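Local coordinates for esterase (Xanthomonas oryzae pv. oryzae, PDB 3H2G), which hydrolyses esters as a cell wall-degrading virulence factor in rice infection, with an alpha/beta-hydrolase fold, at residues 84-96 with 267-279. Sequence-based numbering, arbitrary orientation.
Sequences WGHPTEALRAQEQ and PLFPGKQSLTDMF
Gly271 O is gripped by the backbone of Arg92, whose N donates along an in-plane lone pair at 3.0 Å, and by a water that also accepts from Ala93 N; Leu91 CA adds a CH...O contact. In return Gly271 N binds Ala90 O at 2.7 Å, nearly straight (163°), completing a single beta bridge between Leu91 and Gly271. Glycine suits this extended place because the position a CB would take lies against Pro267 O. Ala90, small enough for close approach, presses CB against Leu275 CG (3.6 Å) and, tightly, Met278 CE (3.4 Å). Thr88 holds CG2 anti to its backbone N, which sends the methyl to Leu275 CD1 at 3.4 Å, while OG1 hydrogen-bonds with Tyr138 OH. Arg92 bends at chi3 (-80°) to lay one guanidinium face over Pro270 CG, where waters link NH1 to Pro267 O and NH2 to Pro270 O. Another water joins Glu89 OE2, Ala90 N and Leu275 N; OE2 also accepts from Leu91 N. The loop leaving strand 79-85 of the central alpha/beta-hydrolase sheet is thus fastened to the helices outside it: helix 275-280, N-capped by Ser274, and helix 231-246, whose Tyr237 touches Thr88 and Pro270.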
loop_
_atom_site.group_PDB
_atom_site.type_symbol
_atom_site.label_atom_id
_atom_site.label_comp_id
_atom_site.label_asym_id
_atom_site.label_seq_id
_atom_site.Cartn_x
_atom_site.Cartn_y
_atom_site.Cartn_z
ATOM N N TRP A 84 5.632 -5.684 -3.225
ATOM C CA TRP A 84 4.396 -5.479 -2.481
ATOM C C TRP A 84 4.291 -4.159 -1.725
ATOM O O TRP A 84 5.254 -3.700 -1.108
ATOM C CB TRP A 84 4.215 -6.641 -1.490
ATOM C CG TRP A 84 3.060 -6.478 -0.546
ATOM C CD1 TRP A 84 3.098 -5.989 0.735
ATOM C CD2 TRP A 84 1.690 -6.786 -0.816
ATOM N NE1 TRP A 84 1.833 -5.976 1.274
ATOM C CE2 TRP A 84 0.950 -6.459 0.343
ATOM C CE3 TRP A 84 1.013 -7.307 -1.929
ATOM C CZ2 TRP A 84 -0.437 -6.636 0.420
ATOM C CZ3 TRP A 84 -0.366 -7.484 -1.851
ATOM C CH2 TRP A 84 -1.075 -7.149 -0.682
ATOM N N GLY A 85 3.103 -3.562 -1.771
ATOM C CA GLY A 85 2.855 -2.322 -1.057
ATOM C C GLY A 85 1.934 -2.593 0.127
ATOM O O GLY A 85 0.817 -3.080 -0.052
ATOM N N HIS A 86 2.388 -2.286 1.340
ATOM C CA HIS A 86 1.567 -2.524 2.527
ATOM C C HIS A 86 0.550 -1.405 2.754
ATOM O O HIS A 86 0.693 -0.306 2.220
ATOM C CB HIS A 86 2.454 -2.707 3.774
ATOM C CG HIS A 86 3.053 -1.440 4.305
ATOM N ND1 HIS A 86 4.413 -1.210 4.329
ATOM C CD2 HIS A 86 2.483 -0.366 4.901
ATOM C CE1 HIS A 86 4.653 -0.054 4.922
ATOM N NE2 HIS A 86 3.499 0.479 5.278
ATOM N N PRO A 87 -0.499 -1.677 3.550
ATOM C CA PRO A 87 -1.545 -0.691 3.848
ATOM C C PRO A 87 -1.119 0.391 4.842
ATOM O O PRO A 87 -0.003 0.376 5.357
ATOM C CB PRO A 87 -2.684 -1.556 4.383
ATOM C CG PRO A 87 -1.948 -2.647 5.107
ATOM C CD PRO A 87 -0.848 -2.996 4.111
ATOM N N THR A 88 -2.021 1.328 5.111
ATOM C CA THR A 88 -1.737 2.431 6.025
ATOM C C THR A 88 -1.148 1.962 7.348
ATOM O O THR A 88 -1.692 1.070 8.005
ATOM C CB THR A 88 -3.009 3.253 6.325
ATOM O OG1 THR A 88 -3.633 3.627 5.091
ATOM C CG2 THR A 88 -2.653 4.525 7.099
ATOM N N GLU A 89 -0.031 2.571 7.731
ATOM C CA GLU A 89 0.647 2.236 8.977
ATOM C C GLU A 89 0.963 3.514 9.747
ATOM O O GLU A 89 1.758 4.339 9.291
ATOM C CB GLU A 89 1.949 1.482 8.688
ATOM C CG GLU A 89 2.724 1.117 9.946
ATOM C CD GLU A 89 1.939 0.188 10.849
ATOM O OE1 GLU A 89 1.799 -0.998 10.489
ATOM O OE2 GLU A 89 1.452 0.643 11.906
ATOM N N ALA A 90 0.339 3.669 10.912
ATOM C CA ALA A 90 0.546 4.850 11.748
ATOM C C ALA A 90 1.584 4.629 12.848
ATOM O O ALA A 90 2.034 5.592 13.472
ATOM C CB ALA A 90 -0.777 5.291 12.366
ATOM N N LEU A 91 1.951 3.374 13.102
ATOM C CA LEU A 91 2.956 3.087 14.131
ATOM C C LEU A 91 4.320 3.202 13.465
ATOM O O LEU A 91 4.734 2.319 12.715
ATOM C CB LEU A 91 2.773 1.678 14.711
ATOM C CG LEU A 91 3.665 1.342 15.918
ATOM C CD1 LEU A 91 3.197 2.133 17.135
ATOM C CD2 LEU A 91 3.609 -0.150 16.219
ATOM N N ARG A 92 5.012 4.301 13.746
ATOM C CA ARG A 92 6.319 4.578 13.159
ATOM C C ARG A 92 7.326 3.431 13.150
ATOM O O ARG A 92 7.961 3.173 12.131
ATOM C CB ARG A 92 6.952 5.792 13.852
ATOM C CG ARG A 92 8.430 5.990 13.522
ATOM C CD ARG A 92 8.996 7.257 14.141
ATOM N NE ARG A 92 8.661 8.444 13.360
ATOM C CZ ARG A 92 7.862 9.421 13.775
ATOM N NH1 ARG A 92 7.300 9.364 14.978
ATOM N NH2 ARG A 92 7.626 10.460 12.983
ATOM N N ALA A 93 7.460 2.737 14.275
ATOM C CA ALA A 93 8.441 1.654 14.396
ATOM C C ALA A 93 8.098 0.323 13.726
ATOM O O ALA A 93 8.962 -0.544 13.593
ATOM C CB ALA A 93 8.744 1.415 15.875
ATOM N N GLN A 94 6.850 0.162 13.302
ATOM C CA GLN A 94 6.399 -1.082 12.687
ATOM C C GLN A 94 7.216 -1.579 11.496
ATOM O O GLN A 94 7.455 -0.844 10.536
ATOM C CB GLN A 94 4.936 -0.945 12.258
ATOM C CG GLN A 94 4.296 -2.260 11.857
ATOM C CD GLN A 94 4.328 -3.271 12.982
ATOM O OE1 GLN A 94 3.945 -2.970 14.111
ATOM N NE2 GLN A 94 4.787 -4.480 12.681
ATOM N N GLU A 95 7.634 -2.840 11.573
ATOM C CA GLU A 95 8.396 -3.493 10.507
ATOM C C GLU A 95 7.598 -4.721 10.053
ATOM O O GLU A 95 7.275 -5.590 10.866
ATOM C CB GLU A 95 9.759 -3.953 11.025
ATOM C CG GLU A 95 10.698 -2.839 11.453
ATOM C CD GLU A 95 11.890 -3.368 12.230
ATOM O OE1 GLU A 95 12.485 -4.378 11.799
ATOM O OE2 GLU A 95 12.235 -2.771 13.269
ATOM N N GLN A 96 7.280 -4.800 8.765
ATOM C CA GLN A 96 6.513 -5.936 8.254
ATOM C C GLN A 96 7.152 -7.291 8.557
ATOM O O GLN A 96 6.461 -8.247 8.908
ATOM C CB GLN A 96 6.331 -5.834 6.743
ATOM C CG GLN A 96 5.534 -4.644 6.267
ATOM C CD GLN A 96 5.500 -4.580 4.758
ATOM O OE1 GLN A 96 4.710 -5.269 4.110
ATOM N NE2 GLN A 96 6.380 -3.769 4.185
ATOM N N PRO A 267 2.006 14.532 16.006
ATOM C CA PRO A 267 2.801 13.443 16.592
ATOM C C PRO A 267 2.224 12.035 16.398
ATOM O O PRO A 267 2.909 11.045 16.637
ATOM C CB PRO A 267 2.866 13.820 18.074
ATOM C CG PRO A 267 2.765 15.319 18.048
ATOM C CD PRO A 267 1.687 15.551 17.022
ATOM N N LEU A 268 0.971 11.944 15.960
ATOM C CA LEU A 268 0.320 10.647 15.766
ATOM C C LEU A 268 0.517 10.017 14.388
ATOM O O LEU A 268 0.316 8.811 14.220
ATOM C CB LEU A 268 -1.189 10.780 15.990
ATOM C CG LEU A 268 -1.738 11.228 17.344
ATOM C CD1 LEU A 268 -3.231 11.510 17.203
ATOM C CD2 LEU A 268 -1.485 10.140 18.390
ATOM N N PHE A 269 0.920 10.817 13.406
ATOM C CA PHE A 269 1.037 10.304 12.046
ATOM C C PHE A 269 2.374 10.486 11.332
ATOM O O PHE A 269 2.565 11.463 10.610
ATOM C CB PHE A 269 -0.077 10.930 11.201
ATOM C CG PHE A 269 -1.461 10.658 11.731
ATOM C CD1 PHE A 269 -2.014 9.383 11.641
ATOM C CD2 PHE A 269 -2.205 11.670 12.332
ATOM C CE1 PHE A 269 -3.291 9.116 12.142
ATOM C CE2 PHE A 269 -3.483 11.417 12.838
ATOM C CZ PHE A 269 -4.026 10.137 12.741
ATOM N N PRO A 270 3.313 9.539 11.508
ATOM C CA PRO A 270 3.212 8.322 12.323
ATOM C C PRO A 270 3.656 8.603 13.754
ATOM O O PRO A 270 4.244 9.648 14.029
ATOM C CB PRO A 270 4.150 7.359 11.606
ATOM C CG PRO A 270 5.256 8.263 11.180
ATOM C CD PRO A 270 4.512 9.486 10.649
ATOM N N GLY A 271 3.384 7.671 14.661
ATOM C CA GLY A 271 3.769 7.878 16.044
ATOM C C GLY A 271 3.866 6.611 16.871
ATOM O O GLY A 271 4.212 5.545 16.365
ATOM N N LYS A 272 3.542 6.735 18.154
ATOM C CA LYS A 272 3.612 5.620 19.092
ATOM C C LYS A 272 2.374 4.728 19.117
ATOM O O LYS A 272 2.316 3.771 19.889
ATOM C CB LYS A 272 3.876 6.160 20.502
ATOM C CG LYS A 272 5.174 6.942 20.635
ATOM C CD LYS A 272 6.377 6.043 20.391
ATOM C CE LYS A 272 7.681 6.814 20.502
ATOM N NZ LYS A 272 8.856 5.928 20.279
ATOM N N GLN A 273 1.390 5.033 18.278
ATOM C CA GLN A 273 0.167 4.239 18.237
ATOM C C GLN A 273 -0.184 3.690 16.860
ATOM O O GLN A 273 0.096 4.308 15.838
ATOM C CB GLN A 273 -1.018 5.068 18.733
ATOM C CG GLN A 273 -1.042 5.332 20.226
ATOM C CD GLN A 273 -2.169 6.268 20.617
ATOM O OE1 GLN A 273 -2.044 7.487 20.507
ATOM N NE2 GLN A 273 -3.286 5.700 21.056
ATOM N N SER A 274 -0.810 2.518 16.846
ATOM C CA SER A 274 -1.253 1.908 15.598
ATOM C C SER A 274 -2.642 2.489 15.340
ATOM O O SER A 274 -3.277 2.998 16.262
ATOM C CB SER A 274 -1.365 0.395 15.756
ATOM O OG SER A 274 -2.387 0.067 16.684
ATOM N N LEU A 275 -3.113 2.415 14.099
ATOM C CA LEU A 275 -4.440 2.927 13.771
ATOM C C LEU A 275 -5.501 2.138 14.529
ATOM O O LEU A 275 -6.531 2.687 14.928
ATOM C CB LEU A 275 -4.698 2.821 12.268
ATOM C CG LEU A 275 -3.939 3.813 11.389
ATOM C CD1 LEU A 275 -4.186 3.493 9.925
ATOM C CD2 LEU A 275 -4.388 5.231 11.717
ATOM N N THR A 276 -5.240 0.848 14.722
ATOM C CA THR A 276 -6.158 -0.027 15.443
ATOM C C THR A 276 -6.354 0.497 16.861
ATOM O O THR A 276 -7.483 0.615 17.343
ATOM C CB THR A 276 -5.606 -1.467 15.533
ATOM O OG1 THR A 276 -5.586 -2.058 14.229
ATOM C CG2 THR A 276 -6.472 -2.309 16.453
ATOM N N ASP A 277 -5.241 0.803 17.521
ATOM C CA ASP A 277 -5.267 1.321 18.880
ATOM C C ASP A 277 -6.014 2.651 18.933
ATOM O O ASP A 277 -6.861 2.865 19.801
ATOM C CB ASP A 277 -3.832 1.487 19.397
ATOM C CG ASP A 277 -3.769 2.173 20.749
ATOM O OD1 ASP A 277 -4.756 2.096 21.508
ATOM O OD2 ASP A 277 -2.722 2.781 21.061
ATOM N N MET A 278 -5.705 3.541 17.996
ATOM C CA MET A 278 -6.363 4.838 17.958
ATOM C C MET A 278 -7.871 4.719 17.782
ATOM O O MET A 278 -8.637 5.425 18.437
ATOM C CB MET A 278 -5.795 5.695 16.827
ATOM C CG MET A 278 -4.402 6.228 17.088
ATOM S SD MET A 278 -3.897 7.351 15.775
ATOM C CE MET A 278 -2.469 6.484 15.113
ATOM N N PHE A 279 -8.299 3.829 16.894
ATOM C CA PHE A 279 -9.723 3.664 16.651
ATOM C C PHE A 279 -10.472 3.003 17.805
ATOM O O PHE A 279 -11.590 3.396 18.136
ATOM C CB PHE A 279 -9.964 2.854 15.377
ATOM C CG PHE A 279 -11.413 2.758 14.999
ATOM C CD1 PHE A 279 -12.122 3.899 14.641
ATOM C CD2 PHE A 279 -12.080 1.540 15.044
ATOM C CE1 PHE A 279 -13.479 3.830 14.336
ATOM C CE2 PHE A 279 -13.440 1.460 14.742
ATOM C CZ PHE A 279 -14.138 2.608 14.388
HETATM O O HOH W 1 -1.240 1.416 11.933
HETATM O O HOH W 2 5.573 11.119 16.802
HETATM O O HOH W 3 5.042 12.105 13.539
HETATM O O HOH W 4 6.357 3.737 16.924
#